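Local coordinates for protein 11R-lipoxygenase (Gersemia fruticosa, PDB 3VF1) that probably adds molecular oxygen to polyunsaturated fatty acids as a calcium-dependent lipoxygenase, using one non-haem iron per subunit, at residues T331-F336 / A348-Q353; I344-I349 / M374-L379. All blocks are in the same frame, centred on the assembly; numbering follows the deposited sequence.

How the contacts relate
Running from the N terminus, the chain first passes through 331-336, turns at the end of the strand and comes back along 344-350, so contact 1 closes the short hairpin made of strands 333-338 and 344-350. Contact 2 starts on that returning strand and closes a longer excursion, through strand 361-362, to the first turns of helix 369-410. The two closures overlap, because Ala-348 and Ile-349 belong to both. The second loop thus opens before the first has fully closed. Together they tie neighbouring strands of one antiparallel sheet to each other and to the helix lying across it, a helix that farther along supplies the iron ligands His-392 and His-397.

Contact 1. Residues T331-F336 / A348-Q353; sequences TPLGLF and AIQLYQ
The side-chain amide of Gln-353 lies beside Thr-331 and Leu-333. The hydrogen bond from Gln-353 NE2 to Thr-331 O (3.0 Å) lies near the plane of the Gln-353 amide but reaches the oxygen from 40° out of that carbonyl's plane. Leu-333 CD1 lies above the amide plane at Gln-353 NE2, 3.3 Å away. The ring of Tyr-352 meets Thr-331 OG1 only obliquely. With chi1 at 62°, the threonine hydroxyl lies between its own backbone N and carbonyl carbon, and Thr-331 OG1 there accepts from Gln-353 N at 3.0 Å. Gln-350 reaches out extended, and its NE2 bonds to Tyr-352 O, holding the chain beyond the strand.

Farther along, the strands pair antiparallel up to the bulge at Ala-348. Leu-333 and Gln-350 form a hydrogen-bonded pair, Leu-333 N lying 2.8 Å from Gln-350 O. Gly-334 faces Ile-349 in a non-hydrogen-bonded pair; having no side chain suits it to a place where the Phe-336 ring folds back beside it. Leu-335 N bonds to Ala-348 O, and the short alanine side chain accommodates Leu-335 on the same face. Leu-351 O accepts from Thr-331 N and Thr-330 OG1; Pro-332 N, also close, has no hydrogen to give. The side-chain amides of Gln-353 and Gln-350 thus take up the carbonyls of Thr-331 and Tyr-352 where strand pairing ends, and Gln-353 NE2, bonded to Asp-310 OD1, joins the hairpin to strand 306-310.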
loop_
_atom_site.group_PDB
_atom_site.type_symbol
_atom_site.label_atom_id
_atom_site.label_comp_id
_atom_site.label_asym_id
_atom_site.label_seq_id
_atom_site.Cartn_x
_atom_site.Cartn_y
_atom_site.Cartn_z
ATOM N N THR A 331 -4.453 19.565 18.646
ATOM C CA THR A 331 -3.571 19.876 17.532
ATOM C C THR A 331 -2.165 20.053 18.085
ATOM O O THR A 331 -1.581 21.134 17.994
ATOM C CB THR A 331 -4.028 21.159 16.822
ATOM O OG1 THR A 331 -3.960 22.262 17.734
ATOM C CG2 THR A 331 -5.457 21.008 16.324
ATOM N N PRO A 332 -1.612 18.975 18.654
ATOM C CA PRO A 332 -0.456 19.043 19.549
ATOM C C PRO A 332 0.885 19.267 18.864
ATOM O O PRO A 332 1.006 19.151 17.645
ATOM C CB PRO A 332 -0.463 17.667 20.211
ATOM C CG PRO A 332 -1.021 16.770 19.170
ATOM C CD PRO A 332 -2.036 17.585 18.412
ATOM N N LEU A 333 1.881 19.599 19.678
ATOM C CA LEU A 333 3.269 19.636 19.248
ATOM C C LEU A 333 4.093 18.863 20.265
ATOM O O LEU A 333 3.930 19.041 21.470
ATOM C CB LEU A 333 3.788 21.071 19.154
ATOM C CG LEU A 333 3.081 22.007 18.176
ATOM C CD1 LEU A 333 1.922 22.714 18.857
ATOM C CD2 LEU A 333 4.064 23.009 17.594
ATOM N N GLY A 334 4.973 17.999 19.777
ATOM C CA GLY A 334 5.841 17.233 20.647
ATOM C C GLY A 334 7.290 17.561 20.366
ATOM O O GLY A 334 7.688 17.702 19.214
ATOM N N LEU A 335 8.083 17.691 21.423
ATOM C CA LEU A 335 9.504 17.969 21.274
ATOM C C LEU A 335 10.301 16.790 21.807
ATOM O O LEU A 335 9.991 16.253 22.869
ATOM C CB LEU A 335 9.882 19.248 22.020
ATOM C CG LEU A 335 11.177 19.919 21.560
ATOM C CD1 LEU A 335 11.023 20.469 20.148
ATOM C CD2 LEU A 335 11.582 21.020 22.525
ATOM N N PHE A 336 11.322 16.384 21.061
ATOM C CA PHE A 336 12.116 15.220 21.422
ATOM C C PHE A 336 13.597 15.565 21.494
ATOM O O PHE A 336 14.054 16.527 20.881
ATOM C CB PHE A 336 11.893 14.091 20.415
ATOM C CG PHE A 336 10.466 13.628 20.329
ATOM C CD1 PHE A 336 9.509 14.404 19.698
ATOM C CD2 PHE A 336 10.081 12.414 20.871
ATOM C CE1 PHE A 336 8.195 13.981 19.614
ATOM C CE2 PHE A 336 8.769 11.986 20.788
ATOM C CZ PHE A 336 7.825 12.773 20.158
ATOM N N ALA A 348 8.817 17.587 25.932
ATOM C CA ALA A 348 7.823 18.647 26.062
ATOM C C ALA A 348 6.654 18.420 25.115
ATOM O O ALA A 348 6.830 17.900 24.017
ATOM C CB ALA A 348 8.461 20.002 25.797
ATOM N N ILE A 349 5.459 18.814 25.547
ATOM C CA ILE A 349 4.254 18.650 24.741
ATOM C C ILE A 349 3.277 19.802 24.959
ATOM O O ILE A 349 3.058 20.242 26.084
ATOM C CB ILE A 349 3.526 17.334 25.069
ATOM C CG1 ILE A 349 4.389 16.132 24.684
ATOM C CG2 ILE A 349 2.185 17.272 24.347
ATOM C CD1 ILE A 349 3.809 14.800 25.126
ATOM N N GLN A 350 2.692 20.282 23.868
ATOM C CA GLN A 350 1.644 21.293 23.925
ATOM C C GLN A 350 0.452 20.780 23.128
ATOM O O GLN A 350 0.581 20.481 21.947
ATOM C CB GLN A 350 2.154 22.615 23.350
ATOM C CG GLN A 350 1.184 23.776 23.477
ATOM C CD GLN A 350 1.759 25.071 22.935
ATOM O OE1 GLN A 350 2.612 25.697 23.565
ATOM N NE2 GLN A 350 1.298 25.479 21.757
ATOM N N LEU A 351 -0.705 20.675 23.773
ATOM C CA LEU A 351 -1.851 19.990 23.177
ATOM C C LEU A 351 -2.486 20.759 22.017
ATOM O O LEU A 351 -2.905 20.158 21.028
ATOM C CB LEU A 351 -2.905 19.680 24.243
ATOM C CG LEU A 351 -2.441 18.770 25.384
ATOM C CD1 LEU A 351 -3.583 18.510 26.357
ATOM C CD2 LEU A 351 -1.884 17.458 24.849
ATOM N N TYR A 352 -2.556 22.081 22.133
ATOM C CA TYR A 352 -3.139 22.903 21.075
ATOM C C TYR A 352 -2.095 23.850 20.491
ATOM O O TYR A 352 -1.119 24.194 21.154
ATOM C CB TYR A 352 -4.337 23.699 21.599
ATOM C CG TYR A 352 -5.529 22.850 21.991
ATOM C CD1 TYR A 352 -6.438 22.404 21.036
ATOM C CD2 TYR A 352 -5.758 22.509 23.319
ATOM C CE1 TYR A 352 -7.536 21.635 21.393
ATOM C CE2 TYR A 352 -6.852 21.741 23.685
ATOM C CZ TYR A 352 -7.736 21.308 22.719
ATOM O OH TYR A 352 -8.823 20.549 23.088
ATOM N N GLN A 353 -2.317 24.278 19.252
ATOM C CA GLN A 353 -1.346 25.091 18.525
ATOM C C GLN A 353 -1.055 26.417 19.224
ATOM O O GLN A 353 0.104 26.795 19.397
ATOM C CB GLN A 353 -1.840 25.358 17.100
ATOM C CG GLN A 353 -1.718 24.166 16.163
ATOM C CD GLN A 353 -0.281 23.867 15.786
ATOM O OE1 GLN A 353 0.421 24.724 15.249
ATOM N NE2 GLN A 353 0.166 22.649 16.070
#

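Contact 2. Residues I344-I349 / M374-L379; sequences IIPIAI and MAKLWL
Ile-349 points its side chain at Ala-375, Lys-376 and Leu-379, where helix 369-410 lies across the antiparallel sheet of the lipoxygenase domain. The short strand and helix segments cross at 82°, with their axes 9.3 Å apart. A classic beta bulge, in which Ile-347 and Ala-348 both face Leu-335, takes up an extra residue, and Pro-346 and Ile-349 consequently both face the helix although two residues separate them.

CD1 of Ile-349 is anti to CA about the CB-CG1 bond (chi2 173°), which carries it out to the helix surface. Ile-349 CD1 rests 3.8 Å from Ala-375 O and close to Lys-376 CA; the small Ala-375 side chain allows it this near the helix backbone. Leu-379, one turn on, has CG anti to its backbone N (chi1 -178°), and its side chain and that of Ile-349 cross obliquely. Ile-349 CD1 meets the aliphatic part of Lys-376 at CG, 4.1 Å away, while NZ of this buried lysine forms a salt bridge with Asp-254. The puckered Pro-346 ring adds a looser touch, its CG 4.4 Å from Lys-376 CD, and Phe-257 of helix 254-263 packs on both. No hydrogen bond joins strand to helix; the contact is apolar packing, with Ile-349 CD1 standing 3.9 Å from Leu-379 CD2.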
loop_
_atom_site.group_PDB
_atom_site.type_symbol
_atom_site.label_atom_id
_atom_site.label_comp_id
_atom_site.label_asym_id
_atom_site.label_seq_id
_atom_site.Cartn_x
_atom_site.Cartn_y
_atom_site.Cartn_z
ATOM N N ILE A 344 15.810 8.587 21.203
ATOM C CA ILE A 344 15.108 9.861 21.299
ATOM C C ILE A 344 14.005 9.767 22.351
ATOM O O ILE A 344 13.299 8.762 22.438
ATOM C CB ILE A 344 14.512 10.326 19.950
ATOM C CG1 ILE A 344 13.422 9.370 19.465
ATOM C CG2 ILE A 344 15.607 10.455 18.901
ATOM C CD1 ILE A 344 12.354 10.055 18.648
ATOM N N ILE A 345 13.877 10.812 23.159
ATOM C CA ILE A 345 12.858 10.849 24.199
ATOM C C ILE A 345 12.030 12.119 24.093
ATOM O O ILE A 345 12.543 13.163 23.699
ATOM C CB ILE A 345 13.486 10.807 25.605
ATOM C CG1 ILE A 345 14.572 11.881 25.729
ATOM C CG2 ILE A 345 14.054 9.429 25.890
ATOM C CD1 ILE A 345 15.090 12.075 27.137
ATOM N N PRO A 346 10.743 12.032 24.455
ATOM C CA PRO A 346 9.894 13.222 24.524
ATOM C C PRO A 346 10.292 14.081 25.719
ATOM O O PRO A 346 10.527 13.540 26.797
ATOM C CB PRO A 346 8.498 12.634 24.728
ATOM C CG PRO A 346 8.744 11.353 25.445
ATOM C CD PRO A 346 10.028 10.818 24.885
ATOM N N ILE A 347 10.376 15.393 25.533
ATOM C CA ILE A 347 10.760 16.281 26.625
ATOM C C ILE A 347 9.760 17.413 26.854
ATOM O O ILE A 347 9.839 18.112 27.860
ATOM C CB ILE A 347 12.160 16.885 26.389
ATOM C CG1 ILE A 347 12.182 17.703 25.095
ATOM C CG2 ILE A 347 13.204 15.783 26.342
ATOM C CD1 ILE A 347 13.470 18.474 24.890
ATOM N N ALA A 348 8.817 17.587 25.932
ATOM C CA ALA A 348 7.823 18.647 26.062
ATOM C C ALA A 348 6.654 18.420 25.115
ATOM O O ALA A 348 6.830 17.900 24.017
ATOM C CB ALA A 348 8.461 20.002 25.797
ATOM N N ILE A 349 5.459 18.814 25.547
ATOM C CA ILE A 349 4.254 18.650 24.741
ATOM C C ILE A 349 3.277 19.802 24.959
ATOM O O ILE A 349 3.058 20.242 26.084
ATOM C CB ILE A 349 3.526 17.334 25.069
ATOM C CG1 ILE A 349 4.389 16.132 24.684
ATOM C CG2 ILE A 349 2.185 17.272 24.347
ATOM C CD1 ILE A 349 3.809 14.800 25.126
ATOM N N MET A 374 -0.802 11.366 30.579
ATOM C CA MET A 374 -1.971 11.892 29.886
ATOM C C MET A 374 -1.538 12.680 28.653
ATOM O O MET A 374 -2.071 12.489 27.559
ATOM C CB MET A 374 -2.791 12.785 30.821
ATOM C CG MET A 374 -3.955 13.504 30.142
ATOM S SD MET A 374 -5.273 12.394 29.597
ATOM C CE MET A 374 -6.140 12.104 31.140
ATOM N N ALA A 375 -0.561 13.562 28.834
ATOM C CA ALA A 375 -0.079 14.403 27.746
ATOM C C ALA A 375 0.414 13.552 26.580
ATOM O O ALA A 375 0.136 13.853 25.420
ATOM C CB ALA A 375 1.031 15.319 28.237
ATOM N N LYS A 376 1.142 12.484 26.893
ATOM C CA LYS A 376 1.684 11.601 25.867
ATOM C C LYS A 376 0.577 10.884 25.098
ATOM O O LYS A 376 0.670 10.716 23.883
ATOM C CB LYS A 376 2.642 10.582 26.490
ATOM C CG LYS A 376 3.962 11.186 26.950
ATOM C CD LYS A 376 4.960 10.121 27.377
ATOM C CE LYS A 376 4.475 9.333 28.584
ATOM N NZ LYS A 376 5.480 8.328 29.027
ATOM N N LEU A 377 -0.467 10.465 25.804
ATOM C CA LEU A 377 -1.575 9.758 25.173
ATOM C C LEU A 377 -2.258 10.628 24.126
ATOM O O LEU A 377 -2.648 10.141 23.068
ATOM C CB LEU A 377 -2.592 9.303 26.222
ATOM C CG LEU A 377 -2.118 8.170 27.140
ATOM C CD1 LEU A 377 -3.064 7.994 28.319
ATOM C CD2 LEU A 377 -1.992 6.870 26.362
ATOM N N TRP A 378 -2.393 11.917 24.421
ATOM C CA TRP A 378 -3.049 12.845 23.502
ATOM C C TRP A 378 -2.188 13.139 22.277
ATOM O O TRP A 378 -2.711 13.426 21.201
ATOM C CB TRP A 378 -3.411 14.145 24.220
ATOM C CG TRP A 378 -4.684 14.049 25.016
ATOM C CD1 TRP A 378 -4.804 13.768 26.347
ATOM C CD2 TRP A 378 -6.017 14.230 24.523
ATOM N NE1 TRP A 378 -6.128 13.765 26.712
ATOM C CE2 TRP A 378 -6.893 14.044 25.612
ATOM C CE3 TRP A 378 -6.555 14.530 23.268
ATOM C CZ2 TRP A 378 -8.276 14.150 25.482
ATOM C CZ3 TRP A 378 -7.928 14.634 23.142
ATOM C CH2 TRP A 378 -8.772 14.447 24.242
ATOM N N LEU A 379 -0.871 13.065 22.439
ATOM C CA LEU A 379 0.043 13.257 21.318
ATOM C C LEU A 379 -0.042 12.070 20.360
ATOM O O LEU A 379 -0.060 12.243 19.142
ATOM C CB LEU A 379 1.479 13.428 21.819
ATOM C CG LEU A 379 2.541 13.684 20.748
ATOM C CD1 LEU A 379 2.282 14.994 20.020
ATOM C CD2 LEU A 379 3.931 13.684 21.368
#